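Side-chain contact in NTD biosynthesis operon protein NtdA (Bacillus subtilis subsp. subtilis, PDB 4K2M), which catalyses the reversible pyridoxal phosphate-dependent transfer of an amino group between glutamate and 3-dehydro-glucose 6-phosphate, forming kanosamine 6-phosphate for antibiotic synthesis: residues T79-E82 and V83-I86. Sequence-based numbering, arbitrary orientation.
Sequences TNDE and VEDI
Ile86 turns CG1 anti to its carbonyl carbon (chi1 -68°), which lays this branch against Glu82, CG1 standing 3.2 Å from Glu82 O, the same oxygen that accepts the hydrogen bond from Ile86 N. With CG beside the backbone N (chi1 -72°), the extended chain of Glu82 runs back to the start of helix 80-93. There it closes a capping box with the N-cap residue Thr79: Thr79 N donates to Glu82 OE1 (2.9 Å), meeting it from above the carboxylate plane, while Glu82 N donates the capping hydrogen bond to Thr79 OG1 (3.2 Å). Val83 N donates a hydrogen bond to Thr79 O (3.1 Å), and its CG2 methyl rests 3.5 Å from that carbonyl oxygen. On another face Asp81 OD1 and Glu84 OE1, both on exposed residues, lie 4.5 Å apart. Ile86 packs on helix 299-308; Val83 and Ile86 also touch Leu94 of the second subunit. One buried carboxylate thus serves two partners, OE1 taking up the N-H of the N-cap residue and OE2 forming a salt bridge with Arg308, whereas Asp81 and Glu84 probably repel each other mildly, though the N-terminal end of the helix dipole would be expected to offset this in part.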
ATOM      1  N   THR A  79      -5.467   4.735  21.234  1.00 16.14           N
ATOM      2  CA  THR A  79      -5.658   4.559  22.685  1.00 16.80           C
ATOM      3  C   THR A  79      -5.284   3.164  23.135  1.00 21.45           C
ATOM      4  O   THR A  79      -5.141   2.258  22.304  1.00 15.90           O
ATOM      5  CB  THR A  79      -7.117   4.835  23.096  1.00 18.83           C
ATOM      6  OG1 THR A  79      -7.974   3.847  22.503  1.00 19.05           O
ATOM      7  CG2 THR A  79      -7.540   6.222  22.624  1.00 24.08           C
ATOM      8  N   ASN A  80      -5.124   2.973  24.445  1.00 18.28           N
ATOM      9  CA  ASN A  80      -4.814   1.643  24.945  1.00 20.26           C
ATOM     10  C   ASN A  80      -5.923   0.653  24.594  1.00 17.20           C
ATOM     11  O   ASN A  80      -5.657  -0.510  24.287  1.00 19.23           O
ATOM     12  CB  ASN A  80      -4.572   1.662  26.465  1.00 26.00           C
ATOM     13  CG  ASN A  80      -3.268   2.346  26.849  1.00 31.27           C
ATOM     14  OD1 ASN A  80      -2.358   2.484  26.031  1.00 35.99           O
ATOM     15  ND2 ASN A  80      -3.172   2.771  28.111  1.00 46.35           N
ATOM     16  N   ASP A  81      -7.174   1.102  24.645  1.00 17.32           N
ATOM     17  CA  ASP A  81      -8.290   0.217  24.315  1.00 20.84           C
ATOM     18  C   ASP A  81      -8.249  -0.232  22.847  1.00 24.55           C
ATOM     19  O   ASP A  81      -8.553  -1.384  22.520  1.00 20.68           O
ATOM     20  CB  ASP A  81      -9.636   0.865  24.653  1.00 19.16           C
ATOM     21  CG  ASP A  81      -9.950   0.827  26.154  1.00 32.28           C
ATOM     22  OD1 ASP A  81      -9.191   0.184  26.918  1.00 27.95           O
ATOM     23  OD2 ASP A  81     -10.965   1.436  26.556  1.00 39.74           O
ATOM     24  N   GLU A  82      -7.856   0.672  21.963  1.00 17.73           N
ATOM     25  CA  GLU A  82      -7.730   0.300  20.555  1.00 14.77           C
ATOM     26  C   GLU A  82      -6.638  -0.739  20.384  1.00 15.68           C
ATOM     27  O   GLU A  82      -6.817  -1.727  19.659  1.00 19.07           O
ATOM     28  CB  GLU A  82      -7.435   1.529  19.689  1.00 19.51           C
ATOM     29  CG  GLU A  82      -8.622   2.458  19.515  1.00 22.61           C
ATOM     30  CD  GLU A  82      -8.242   3.740  18.807  1.00 27.14           C
ATOM     31  OE1 GLU A  82      -7.812   4.691  19.497  1.00 24.20           O
ATOM     32  OE2 GLU A  82      -8.380   3.793  17.567  1.00 21.62           O
ATOM     33  N   VAL A  83      -5.512  -0.536  21.066  1.00 15.61           N
ATOM     34  CA  VAL A  83      -4.384  -1.457  20.951  1.00 16.98           C
ATOM     35  C   VAL A  83      -4.818  -2.843  21.392  1.00 23.37           C
ATOM     36  O   VAL A  83      -4.493  -3.842  20.746  1.00 17.89           O
ATOM     37  CB  VAL A  83      -3.154  -0.981  21.753  1.00 19.01           C
ATOM     38  CG1 VAL A  83      -2.081  -2.067  21.802  1.00 20.44           C
ATOM     39  CG2 VAL A  83      -2.571   0.280  21.118  1.00 23.27           C
ATOM     40  N   GLU A  84      -5.580  -2.904  22.482  1.00 20.53           N
ATOM     41  CA  GLU A  84      -6.088  -4.181  22.967  1.00 19.75           C
ATOM     42  C   GLU A  84      -7.019  -4.851  21.947  1.00 17.77           C
ATOM     43  O   GLU A  84      -6.867  -6.046  21.656  1.00 19.91           O
ATOM     44  CB  GLU A  84      -6.792  -3.995  24.322  1.00 20.69           C
ATOM     45  CG  GLU A  84      -7.385  -5.271  24.895  1.00 35.04           C
ATOM     46  CD  GLU A  84      -7.809  -5.109  26.349  1.00 65.55           C
ATOM     47  OE1 GLU A  84      -7.640  -3.999  26.896  1.00 67.28           O
ATOM     48  OE2 GLU A  84      -8.299  -6.093  26.945  1.00 65.76           O
ATOM     49  N   ASP A  85      -7.962  -4.085  21.394  1.00 16.71           N
ATOM     50  CA  ASP A  85      -8.870  -4.596  20.370  1.00 22.49           C
ATOM     51  C   ASP A  85      -8.103  -5.112  19.157  1.00 20.79           C
ATOM     52  O   ASP A  85      -8.464  -6.139  18.581  1.00 20.81           O
ATOM     53  CB  ASP A  85      -9.840  -3.507  19.896  1.00 21.46           C
ATOM     54  CG  ASP A  85     -10.889  -3.157  20.936  1.00 38.97           C
ATOM     55  OD1 ASP A  85     -11.052  -3.928  21.905  1.00 28.18           O
ATOM     56  OD2 ASP A  85     -11.560  -2.115  20.772  1.00 36.55           O
ATOM     57  N   ILE A  86      -7.075  -4.370  18.749  1.00 18.73           N
ATOM     58  CA  ILE A  86      -6.318  -4.717  17.541  1.00 18.96           C
ATOM     59  C   ILE A  86      -5.497  -5.984  17.757  1.00 21.15           C
ATOM     60  O   ILE A  86      -5.484  -6.877  16.912  1.00 21.35           O
ATOM     61  CB  ILE A  86      -5.424  -3.544  17.087  1.00 15.08           C
ATOM     62  CG1 ILE A  86      -6.290  -2.380  16.584  1.00 17.78           C
ATOM     63  CG2 ILE A  86      -4.451  -3.982  16.003  1.00 14.22           C
ATOM     64  CD1 ILE A  86      -5.546  -1.033  16.586  1.00 14.94           C
TER